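Local coordinates for Pre-mRNA splicing helicase-like protein (PDB 4RVQ) that is the spliceosomal RNA helicase Brr2 of Chaetomium thermophilum, whose noncanonical PWI domain, excised here, probably serves protein or RNA contacts during pre-mRNA splicing, at residues Ser8-Ala16 / Glu80-Asn88; Asp90-Leu98 / Ile110-Trp121. One frame throughout, in Å; residues are numbered along the deposited sequence.

Interaction 1: Ser8-Ala16 / Glu80-Asn88. With EDO (1,2-ethanediol), chain I.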
loop_
_atom_site.group_PDB
_atom_site.type_symbol
_atom_site.label_atom_id
_atom_site.label_comp_id
_atom_site.label_asym_id
_atom_site.label_seq_id
_atom_site.Cartn_x
_atom_site.Cartn_y
_atom_site.Cartn_z
ATOM N N SER A 8 17.964 8.024 -2.127
ATOM C CA SER A 8 17.928 6.573 -2.169
ATOM C C SER A 8 17.920 6.068 -3.603
ATOM O O SER A 8 17.512 6.774 -4.552
ATOM C CB SER A 8 16.721 6.013 -1.459
ATOM O OG SER A 8 15.572 6.439 -2.120
ATOM N N GLN A 9 18.364 4.829 -3.773
ATOM C CA GLN A 9 18.343 4.225 -5.088
ATOM C C GLN A 9 16.924 3.965 -5.561
ATOM O O GLN A 9 16.662 3.997 -6.756
ATOM C CB GLN A 9 19.111 2.918 -5.094
ATOM C CG GLN A 9 20.605 3.110 -4.902
ATOM C CD GLN A 9 21.236 3.986 -5.950
ATOM O OE1 GLN A 9 21.171 3.681 -7.130
ATOM N NE2 GLN A 9 21.795 5.105 -5.530
ATOM N N ASP A 10 16.015 3.647 -4.648
ATOM C CA ASP A 10 14.635 3.285 -5.007
ATOM C C ASP A 10 13.660 3.996 -4.087
ATOM O O ASP A 10 13.407 3.552 -2.966
ATOM C CB ASP A 10 14.429 1.772 -4.913
ATOM C CG ASP A 10 13.020 1.324 -5.272
ATOM O OD1 ASP A 10 12.179 2.179 -5.651
ATOM O OD2 ASP A 10 12.807 0.104 -5.142
ATOM N N LYS A 11 13.103 5.105 -4.563
ATOM C CA LYS A 11 12.172 5.893 -3.749
ATOM C C LYS A 11 10.914 5.115 -3.406
ATOM O O LYS A 11 10.165 5.491 -2.473
ATOM C CB LYS A 11 11.833 7.208 -4.462
ATOM C CG LYS A 11 10.962 7.077 -5.735
ATOM C CD LYS A 11 10.709 8.444 -6.457
ATOM C CE LYS A 11 11.852 8.797 -7.392
ATOM N NZ LYS A 11 11.899 7.885 -8.589
ATOM N N ASN A 12 10.654 4.037 -4.126
ATOM C CA ASN A 12 9.449 3.285 -3.875
ATOM C C ASN A 12 9.615 2.189 -2.862
ATOM O O ASN A 12 8.606 1.572 -2.490
ATOM C CB ASN A 12 8.943 2.691 -5.164
ATOM C CG ASN A 12 8.555 3.735 -6.187
ATOM O OD1 ASN A 12 8.104 4.824 -5.851
ATOM N ND2 ASN A 12 8.706 3.405 -7.428
ATOM N N TYR A 13 10.825 1.924 -2.401
ATOM C CA TYR A 13 11.026 0.769 -1.527
ATOM C C TYR A 13 10.434 1.038 -0.143
ATOM O O TYR A 13 10.690 2.091 0.435
ATOM C CB TYR A 13 12.518 0.360 -1.409
ATOM C CG TYR A 13 12.617 -0.901 -0.597
ATOM C CD1 TYR A 13 12.251 -2.115 -1.130
ATOM C CD2 TYR A 13 12.994 -0.868 0.748
ATOM C CE1 TYR A 13 12.277 -3.268 -0.364
ATOM C CE2 TYR A 13 13.003 -2.000 1.497
ATOM C CZ TYR A 13 12.639 -3.189 0.965
ATOM O OH TYR A 13 12.671 -4.323 1.749
ATOM N N VAL A 14 9.695 0.068 0.374
ATOM C CA VAL A 14 9.163 0.124 1.743
ATOM C C VAL A 14 9.218 -1.285 2.274
ATOM O O VAL A 14 8.699 -2.223 1.663
ATOM C CB VAL A 14 7.723 0.691 1.786
ATOM C CG1 VAL A 14 6.763 -0.003 0.891
ATOM C CG2 VAL A 14 7.224 0.702 3.218
ATOM N N HIS A 15 9.893 -1.456 3.398
ATOM C CA HIS A 15 10.018 -2.776 3.998
ATOM C C HIS A 15 8.684 -3.168 4.662
ATOM O O HIS A 15 7.972 -2.321 5.185
ATOM C CB HIS A 15 11.144 -2.814 5.037
ATOM C CG HIS A 15 11.457 -4.190 5.501
ATOM N ND1 HIS A 15 10.847 -4.774 6.592
ATOM C CD2 HIS A 15 12.345 -5.092 5.020
ATOM C CE1 HIS A 15 11.345 -5.987 6.751
ATOM N NE2 HIS A 15 12.252 -6.203 5.808
ATOM N N ALA A 16 8.382 -4.462 4.681
ATOM C CA ALA A 16 7.141 -4.933 5.281
ATOM C C ALA A 16 6.950 -4.402 6.714
ATOM O O ALA A 16 5.831 -4.094 7.112
ATOM C CB ALA A 16 7.099 -6.447 5.277
ATOM N N GLU A 80 4.195 10.474 -8.327
ATOM C CA GLU A 80 5.206 9.634 -7.678
ATOM C C GLU A 80 4.588 8.804 -6.542
ATOM O O GLU A 80 4.921 7.627 -6.359
ATOM C CB GLU A 80 6.397 10.457 -7.186
ATOM C CG GLU A 80 7.247 11.031 -8.318
ATOM C CD GLU A 80 8.582 11.562 -7.844
ATOM O OE1 GLU A 80 8.831 11.603 -6.624
ATOM O OE2 GLU A 80 9.395 11.934 -8.712
ATOM N N LEU A 81 3.680 9.401 -5.773
ATOM C CA LEU A 81 3.011 8.667 -4.698
ATOM C C LEU A 81 2.120 7.605 -5.318
ATOM O O LEU A 81 2.100 6.449 -4.876
ATOM C CB LEU A 81 2.249 9.632 -3.799
ATOM C CG LEU A 81 1.410 8.961 -2.716
ATOM C CD1 LEU A 81 2.252 8.034 -1.845
ATOM C CD2 LEU A 81 0.793 10.026 -1.835
ATOM N N VAL A 82 1.364 7.984 -6.352
ATOM C CA VAL A 82 0.528 7.025 -7.051
ATOM C C VAL A 82 1.344 5.785 -7.482
ATOM O O VAL A 82 0.965 4.640 -7.213
ATOM C CB VAL A 82 -0.122 7.671 -8.283
ATOM C CG1 VAL A 82 -0.795 6.619 -9.126
ATOM C CG2 VAL A 82 -1.127 8.725 -7.857
ATOM N N GLN A 83 2.479 6.005 -8.149
ATOM C CA GLN A 83 3.305 4.864 -8.649
ATOM C C GLN A 83 3.872 4.083 -7.493
ATOM O O GLN A 83 3.944 2.879 -7.570
ATOM C CB GLN A 83 4.507 5.192 -9.609
ATOM C CG GLN A 83 5.428 3.890 -10.088
ATOM C CD GLN A 83 6.529 4.203 -11.202
ATOM O OE1 GLN A 83 6.634 5.362 -11.626
ATOM N NE2 GLN A 83 7.399 3.167 -11.637
ATOM N N LYS A 84 4.305 4.756 -6.430
ATOM C CA LYS A 84 4.822 4.026 -5.273
ATOM C C LYS A 84 3.778 3.047 -4.721
ATOM O O LYS A 84 4.086 1.912 -4.358
ATOM C CB LYS A 84 5.259 5.005 -4.181
ATOM C CG LYS A 84 5.779 4.354 -2.927
ATOM C CD LYS A 84 6.430 5.344 -1.988
ATOM C CE LYS A 84 6.966 4.749 -0.746
ATOM N NZ LYS A 84 7.334 5.857 0.177
ATOM N N LEU A 85 2.531 3.510 -4.637
ATOM C CA LEU A 85 1.481 2.655 -4.122
ATOM C C LEU A 85 1.209 1.470 -5.052
ATOM O O LEU A 85 1.066 0.334 -4.644
ATOM C CB LEU A 85 0.201 3.466 -3.880
ATOM C CG LEU A 85 0.347 4.554 -2.800
ATOM C CD1 LEU A 85 -0.996 5.266 -2.642
ATOM C CD2 LEU A 85 0.849 4.011 -1.462
ATOM N N ILE A 86 1.168 1.755 -6.360
ATOM C CA ILE A 86 0.924 0.690 -7.325
ATOM C C ILE A 86 2.059 -0.346 -7.340
ATOM O O ILE A 86 1.818 -1.550 -7.339
ATOM C CB ILE A 86 0.703 1.268 -8.732
ATOM C CG1 ILE A 86 -0.571 2.108 -8.733
ATOM C CG2 ILE A 86 0.617 0.165 -9.753
ATOM C CD1 ILE A 86 -0.831 2.816 -10.057
ATOM N N GLU A 87 3.306 0.108 -7.312
ATOM C CA GLU A 87 4.451 -0.803 -7.281
ATOM C C GLU A 87 4.393 -1.724 -6.065
ATOM O O GLU A 87 4.875 -2.845 -6.111
ATOM C CB GLU A 87 5.762 -0.022 -7.259
ATOM C CG GLU A 87 6.070 0.787 -8.540
ATOM C CD GLU A 87 6.468 -0.053 -9.720
ATOM O OE1 GLU A 87 6.489 -1.282 -9.617
ATOM O OE2 GLU A 87 6.758 0.568 -10.784
ATOM N N ASN A 88 3.836 -1.215 -4.971
ATOM C CA ASN A 88 3.706 -1.936 -3.708
ATOM C C ASN A 88 2.289 -2.387 -3.422
ATOM O O ASN A 88 1.954 -2.585 -2.254
ATOM C CB ASN A 88 4.225 -1.040 -2.580
ATOM C CG ASN A 88 5.718 -0.829 -2.652
ATOM O OD1 ASN A 88 6.482 -1.785 -2.481
ATOM N ND2 ASN A 88 6.131 0.377 -2.917
HETATM C C1 EDO I . 8.878 -2.388 -5.324
HETATM O O1 EDO I . 9.845 -3.441 -5.312
HETATM C C2 EDO I . 9.661 -1.192 -4.855
HETATM O O2 EDO I . 10.425 -0.700 -5.925
HETATM O O HOH W 1 9.189 7.580 -1.244
HETATM O O HOH W 2 7.349 6.964 -7.397
HETATM O O HOH W 3 8.904 4.305 2.091
HETATM O O HOH W 4 9.077 -1.961 -1.583
#
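Asn88 ND2 donates to the backbone O of Asn12 (2.8 Å), the bond lying close to the amide plane of Asn88. The same nitrogen also gives a hydrogen to Lys84 O (2.9 Å), so the loop and the last turn of helix 79-87 share one amide. Val14 CG1 lies over one face of this amide, 3.8 Å from Asn88 CG. Asn12 in turn lays its own amide along Lys84, OD1 coming to 3.3 Å from Lys84 CB. The all-extended Lys84 chain (CG anti to the backbone N, chi1 179°) runs past it in the opposite direction, bringing CE near Lys11 O and NZ to a water that donates to the same oxygen.

Another water donates to both Asn12 OD1 and Glu80 O, and a third relays Val14 N to Asn88 OD1, so both ends of the Asn88 amide are engaged. Further out, Asp10 OD1 accepts from Asn12 N at 2.8 Å, met from above its carboxylate plane, and Tyr13 N bonds back to Asp10 O; together these fix the bend that presents Asn12. Trp23 of helix 23-29 touches both Val14 and Lys84. This is an Asx turn within a type I beta turn, pinning an N-terminal loop on the helical PWI-like domain.

Interaction 2: Asp90-Leu98 / Ile110-Trp121. With EDO (1,2-ethanediol), chain F; EDO (1,2-ethanediol), chain G.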
loop_
_atom_site.group_PDB
_atom_site.type_symbol
_atom_site.label_atom_id
_atom_site.label_comp_id
_atom_site.label_asym_id
_atom_site.label_seq_id
_atom_site.Cartn_x
_atom_site.Cartn_y
_atom_site.Cartn_z
ATOM N N ASP A 90 0.518 -5.135 -3.468
ATOM C CA ASP A 90 0.303 -6.299 -2.630
ATOM C C ASP A 90 0.696 -6.015 -1.170
ATOM O O ASP A 90 -0.065 -6.319 -0.237
ATOM C CB ASP A 90 1.090 -7.498 -3.133
ATOM C CG ASP A 90 0.566 -8.044 -4.419
ATOM O OD1 ASP A 90 -0.669 -8.107 -4.615
ATOM O OD2 ASP A 90 1.397 -8.473 -5.246
ATOM N N LYS A 91 1.865 -5.423 -0.964
ATOM C CA LYS A 91 2.285 -5.082 0.371
ATOM C C LYS A 91 1.306 -4.133 1.038
ATOM O O LYS A 91 0.951 -4.323 2.217
ATOM C CB LYS A 91 3.649 -4.412 0.360
ATOM C CG LYS A 91 4.843 -5.307 0.414
ATOM C CD LYS A 91 6.142 -4.548 0.463
ATOM C CE LYS A 91 7.286 -5.441 0.873
ATOM N NZ LYS A 91 8.602 -4.807 0.708
ATOM N N VAL A 92 0.931 -3.066 0.344
ATOM C CA VAL A 92 0.088 -2.067 0.971
ATOM C C VAL A 92 -1.263 -2.671 1.365
ATOM O O VAL A 92 -1.738 -2.475 2.489
ATOM C CB VAL A 92 -0.099 -0.855 0.050
ATOM C CG1 VAL A 92 -1.102 0.162 0.638
ATOM C CG2 VAL A 92 1.229 -0.152 -0.150
ATOM N N VAL A 93 -1.904 -3.394 0.475
ATOM C CA VAL A 93 -3.227 -3.924 0.737
ATOM C C VAL A 93 -3.155 -4.960 1.863
ATOM O O VAL A 93 -3.921 -4.908 2.838
ATOM C CB VAL A 93 -3.829 -4.547 -0.552
ATOM C CG1 VAL A 93 -5.043 -5.334 -0.238
ATOM C CG2 VAL A 93 -4.143 -3.462 -1.600
ATOM N N TRP A 94 -2.293 -5.961 1.706
ATOM C CA TRP A 94 -2.274 -7.061 2.632
ATOM C C TRP A 94 -1.705 -6.706 3.979
ATOM O O TRP A 94 -2.206 -7.170 5.015
ATOM C CB TRP A 94 -1.561 -8.273 2.019
ATOM C CG TRP A 94 -2.403 -8.918 0.957
ATOM C CD1 TRP A 94 -2.285 -8.807 -0.390
ATOM C CD2 TRP A 94 -3.490 -9.794 1.183
ATOM N NE1 TRP A 94 -3.222 -9.554 -1.008
ATOM C CE2 TRP A 94 -3.996 -10.178 -0.075
ATOM C CE3 TRP A 94 -4.091 -10.308 2.329
ATOM C CZ2 TRP A 94 -5.062 -11.036 -0.203
ATOM C CZ3 TRP A 94 -5.162 -11.170 2.198
ATOM C CH2 TRP A 94 -5.658 -11.510 0.944
ATOM N N LEU A 95 -0.609 -5.966 4.030
ATOM C CA LEU A 95 -0.018 -5.621 5.296
ATOM C C LEU A 95 -0.843 -4.620 6.091
ATOM O O LEU A 95 -0.816 -4.654 7.324
ATOM C CB LEU A 95 1.416 -5.152 5.157
ATOM C CG LEU A 95 2.407 -6.186 4.633
ATOM C CD1 LEU A 95 3.731 -5.564 4.317
ATOM C CD2 LEU A 95 2.500 -7.365 5.588
ATOM N N THR A 96 -1.574 -3.730 5.416
ATOM C CA THR A 96 -2.496 -2.854 6.129
ATOM C C THR A 96 -3.574 -3.711 6.812
ATOM O O THR A 96 -3.915 -3.522 7.983
ATOM C CB THR A 96 -3.108 -1.807 5.208
ATOM O OG1 THR A 96 -2.055 -0.974 4.700
ATOM C CG2 THR A 96 -4.106 -0.954 5.934
ATOM N N ARG A 97 -4.162 -4.642 6.060
ATOM C CA ARG A 97 -5.165 -5.517 6.603
ATOM C C ARG A 97 -4.600 -6.334 7.767
ATOM O O ARG A 97 -5.227 -6.455 8.832
ATOM C CB ARG A 97 -5.725 -6.436 5.519
ATOM C CG ARG A 97 -6.916 -7.219 5.997
ATOM C CD ARG A 97 -7.476 -8.160 4.913
ATOM N NE ARG A 97 -8.427 -9.076 5.520
ATOM C CZ ARG A 97 -8.756 -10.263 5.033
ATOM N NH1 ARG A 97 -8.291 -10.642 3.872
ATOM N NH2 ARG A 97 -9.548 -11.070 5.719
ATOM N N LEU A 98 -3.444 -6.924 7.574
ATOM C CA LEU A 98 -2.836 -7.749 8.620
ATOM C C LEU A 98 -2.534 -6.928 9.864
ATOM O O LEU A 98 -2.784 -7.378 11.002
ATOM C CB LEU A 98 -1.596 -8.473 8.084
ATOM C CG LEU A 98 -0.905 -9.449 9.037
ATOM C CD1 LEU A 98 -1.836 -10.524 9.532
ATOM C CD2 LEU A 98 0.304 -10.047 8.348
ATOM N N ILE A 110 -5.686 -14.259 7.271
ATOM C CA ILE A 110 -4.959 -13.357 6.379
ATOM C C ILE A 110 -3.628 -13.962 5.940
ATOM O O ILE A 110 -3.263 -13.907 4.761
ATOM C CB ILE A 110 -4.751 -11.957 7.016
ATOM C CG1 ILE A 110 -6.134 -11.279 7.207
ATOM C CG2 ILE A 110 -3.824 -11.139 6.181
ATOM C CD1 ILE A 110 -6.123 -10.105 8.175
ATOM N N GLU A 111 -2.905 -14.551 6.874
ATOM C CA GLU A 111 -1.626 -15.165 6.550
ATOM C C GLU A 111 -1.803 -16.316 5.568
ATOM O O GLU A 111 -0.975 -16.470 4.631
ATOM C CB GLU A 111 -0.933 -15.607 7.846
ATOM C CG GLU A 111 -0.492 -14.437 8.686
ATOM C CD GLU A 111 -0.163 -14.732 10.139
ATOM O OE1 GLU A 111 -0.348 -15.854 10.633
ATOM O OE2 GLU A 111 0.306 -13.790 10.818
ATOM N N ARG A 112 -2.822 -17.145 5.754
ATOM C CA ARG A 112 -3.083 -18.222 4.813
ATOM C C ARG A 112 -3.453 -17.658 3.448
ATOM O O ARG A 112 -2.964 -18.165 2.413
ATOM C CB ARG A 112 -4.202 -19.119 5.308
ATOM C CG ARG A 112 -3.888 -19.928 6.514
ATOM C CD ARG A 112 -5.087 -20.790 6.832
ATOM N NE ARG A 112 -4.813 -21.761 7.848
ATOM C CZ ARG A 112 -5.113 -23.053 7.759
ATOM N NH1 ARG A 112 -5.765 -23.547 6.701
ATOM N NH2 ARG A 112 -4.805 -23.839 8.763
ATOM N N GLU A 113 -4.292 -16.622 3.417
ATOM C CA GLU A 113 -4.672 -16.030 2.138
ATOM C C GLU A 113 -3.475 -15.437 1.418
ATOM O O GLU A 113 -3.343 -15.612 0.193
ATOM C CB GLU A 113 -5.766 -14.965 2.331
ATOM C CG GLU A 113 -7.116 -15.562 2.743
ATOM C CD GLU A 113 -8.217 -14.522 2.972
ATOM O OE1 GLU A 113 -7.959 -13.308 2.936
ATOM O OE2 GLU A 113 -9.391 -14.939 3.211
ATOM N N MET A 114 -2.598 -14.769 2.140
ATOM C CA MET A 114 -1.395 -14.249 1.529
ATOM C C MET A 114 -0.571 -15.361 0.916
ATOM O O MET A 114 -0.090 -15.228 -0.206
ATOM C CB MET A 114 -0.587 -13.471 2.561
ATOM C CG MET A 114 -1.192 -12.115 2.930
ATOM S SD MET A 114 -0.359 -11.210 4.224
ATOM C CE MET A 114 1.086 -10.733 3.351
ATOM N N ALA A 115 -0.362 -16.466 1.633
ATOM C CA ALA A 115 0.406 -17.586 1.090
ATOM C C ALA A 115 -0.283 -18.084 -0.192
ATOM O O ALA A 115 0.391 -18.410 -1.172
ATOM C CB ALA A 115 0.517 -18.726 2.116
ATOM N N SER A 116 -1.614 -18.179 -0.186
ATOM C CA SER A 116 -2.351 -18.685 -1.342
ATOM C C SER A 116 -2.195 -17.768 -2.555
ATOM O O SER A 116 -2.317 -18.240 -3.700
ATOM C CB SER A 116 -3.840 -18.826 -1.022
ATOM O OG SER A 116 -4.545 -17.606 -1.131
ATOM N N GLU A 117 -1.933 -16.489 -2.325
ATOM C CA GLU A 117 -1.740 -15.499 -3.368
ATOM C C GLU A 117 -0.287 -15.391 -3.837
ATOM O O GLU A 117 0.011 -14.533 -4.641
ATOM C CB GLU A 117 -2.194 -14.139 -2.858
ATOM C CG GLU A 117 -3.676 -14.025 -2.598
ATOM C CD GLU A 117 -4.499 -13.907 -3.854
ATOM O OE1 GLU A 117 -3.997 -14.212 -4.957
ATOM O OE2 GLU A 117 -5.671 -13.506 -3.734
ATOM N N GLY A 118 0.592 -16.263 -3.347
ATOM C CA GLY A 118 1.982 -16.213 -3.749
ATOM C C GLY A 118 2.815 -15.197 -2.981
ATOM O O GLY A 118 3.884 -14.787 -3.450
ATOM N N LEU A 119 2.328 -14.766 -1.803
ATOM C CA LEU A 119 2.953 -13.697 -1.049
ATOM C C LEU A 119 3.733 -14.189 0.154
ATOM O O LEU A 119 3.997 -13.395 1.053
ATOM C CB LEU A 119 1.885 -12.642 -0.648
ATOM C CG LEU A 119 1.091 -12.082 -1.822
ATOM C CD1 LEU A 119 0.043 -11.110 -1.302
ATOM C CD2 LEU A 119 1.956 -11.426 -2.894
ATOM N N ARG A 120 4.169 -15.442 0.145
ATOM C CA ARG A 120 5.139 -15.896 1.134
ATOM C C ARG A 120 6.298 -14.912 1.281
ATOM O O ARG A 120 6.784 -14.667 2.383
ATOM C CB ARG A 120 5.659 -17.306 0.807
ATOM C CG ARG A 120 6.754 -17.842 1.740
ATOM C CD ARG A 120 6.334 -17.971 3.176
ATOM N NE ARG A 120 5.243 -18.904 3.280
ATOM C CZ ARG A 120 4.369 -18.898 4.247
ATOM N NH1 ARG A 120 4.459 -17.999 5.236
ATOM N NH2 ARG A 120 3.357 -19.762 4.227
ATOM N N TRP A 121 6.791 -14.354 0.175
ATOM C CA TRP A 121 7.917 -13.442 0.237
ATOM C C TRP A 121 7.664 -12.259 1.167
ATOM O O TRP A 121 8.562 -11.787 1.834
ATOM C CB TRP A 121 8.310 -12.961 -1.167
ATOM C CG TRP A 121 7.439 -11.974 -1.831
ATOM C CD1 TRP A 121 6.343 -12.219 -2.659
ATOM C CD2 TRP A 121 7.571 -10.551 -1.764
ATOM N NE1 TRP A 121 5.795 -11.025 -3.068
ATOM C CE2 TRP A 121 6.536 -9.986 -2.559
ATOM C CE3 TRP A 121 8.487 -9.708 -1.140
ATOM C CZ2 TRP A 121 6.398 -8.616 -2.727
ATOM C CZ3 TRP A 121 8.346 -8.367 -1.309
ATOM C CH2 TRP A 121 7.307 -7.833 -2.104
HETATM C C1 EDO F . -6.996 -8.214 0.981
HETATM O O1 EDO F . -8.100 -8.823 1.611
HETATM C C2 EDO F . -7.237 -8.148 -0.517
HETATM O O2 EDO F . -8.312 -7.224 -0.733
HETATM C C1 EDO G . -4.396 -8.094 -4.658
HETATM O O1 EDO G . -4.724 -9.198 -3.803
HETATM C C2 EDO G . -3.709 -7.024 -3.818
HETATM O O2 EDO G . -2.877 -6.202 -4.642
HETATM O O HOH W 5 3.884 -9.728 -4.998
HETATM O O HOH W 6 -10.926 -13.149 4.403
#
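Ile110 opens the contact by laying CG1 over the centre of the Arg97 guanidinium, 3.6 Å from CZ, while its other branch, CG2, reaches both Leu98 CD1 (3.9 Å) and the rim of the Trp94 ring. Glu111 turns the other way, to Tyr127, and brushes Leu98 only with OE2. One turn on, Glu113 OE1 takes a salt-bridging hydrogen bond from Arg97 NH1 (2.8 Å), met nearly head-on along its C-O bond although the carboxylate and guanidinium planes are 53° apart. The oxygen also sits at the edge of the indole, and a water joins Glu113 OE2 to Arg97 NH2, giving this pair a second link.

Met114 CG approaches Trp94 near the rim of the ring, 3.5 Å from CE3; a bend at its last torsion (chi3 72°) turns CE back toward Trp94 CB, with SD in an oblique Met-aromatic contact. An ethanediol covers the indole face opposite Leu119 CD1, and another accepts from Trp94 NE1. After Gly118, whose positive phi ends the helix in a Schellman motif, Leu119 spreads its two methyls: CD1 packs 3.4 Å from Trp94 CD1, CD2 against Asp90. Trp121 closes the series: its CZ3 lies 3.8 Å from Lys91 CE, the two side chains crossing at about a right angle, and its NE1 is linked through water to Asp90 OD2; Lys91 NZ itself goes to Glu125. The axes of segments 90-98 and 110-116 come within 10.7 Å at 162°, an antiparallel helical hairpin centred on a tryptophan, in the all-helical PWI-like domain.

From the N terminus, the loop after helix 2-5 reaches forward in interaction 1 to helix 79-87, so the contact closes a long loop that encompasses helices 23-29, 35-50 and 63-73. Interaction 2 opens only after this closure and spans a short connection, joining helix 89-99 to helix 104-116 and the start of helix 120-127. The two are therefore in series, neither nested nor crossed, with their centres about 17 Å apart. They nevertheless meet: Val14 O lies 2.8 Å from Lys91 NZ, probably a hydrogen bond, and Ala16 CA packs on Leu95 CD1 at 3.6 Å. The N-terminal loop thus bridges the consecutive helices 79-87 and 89-99.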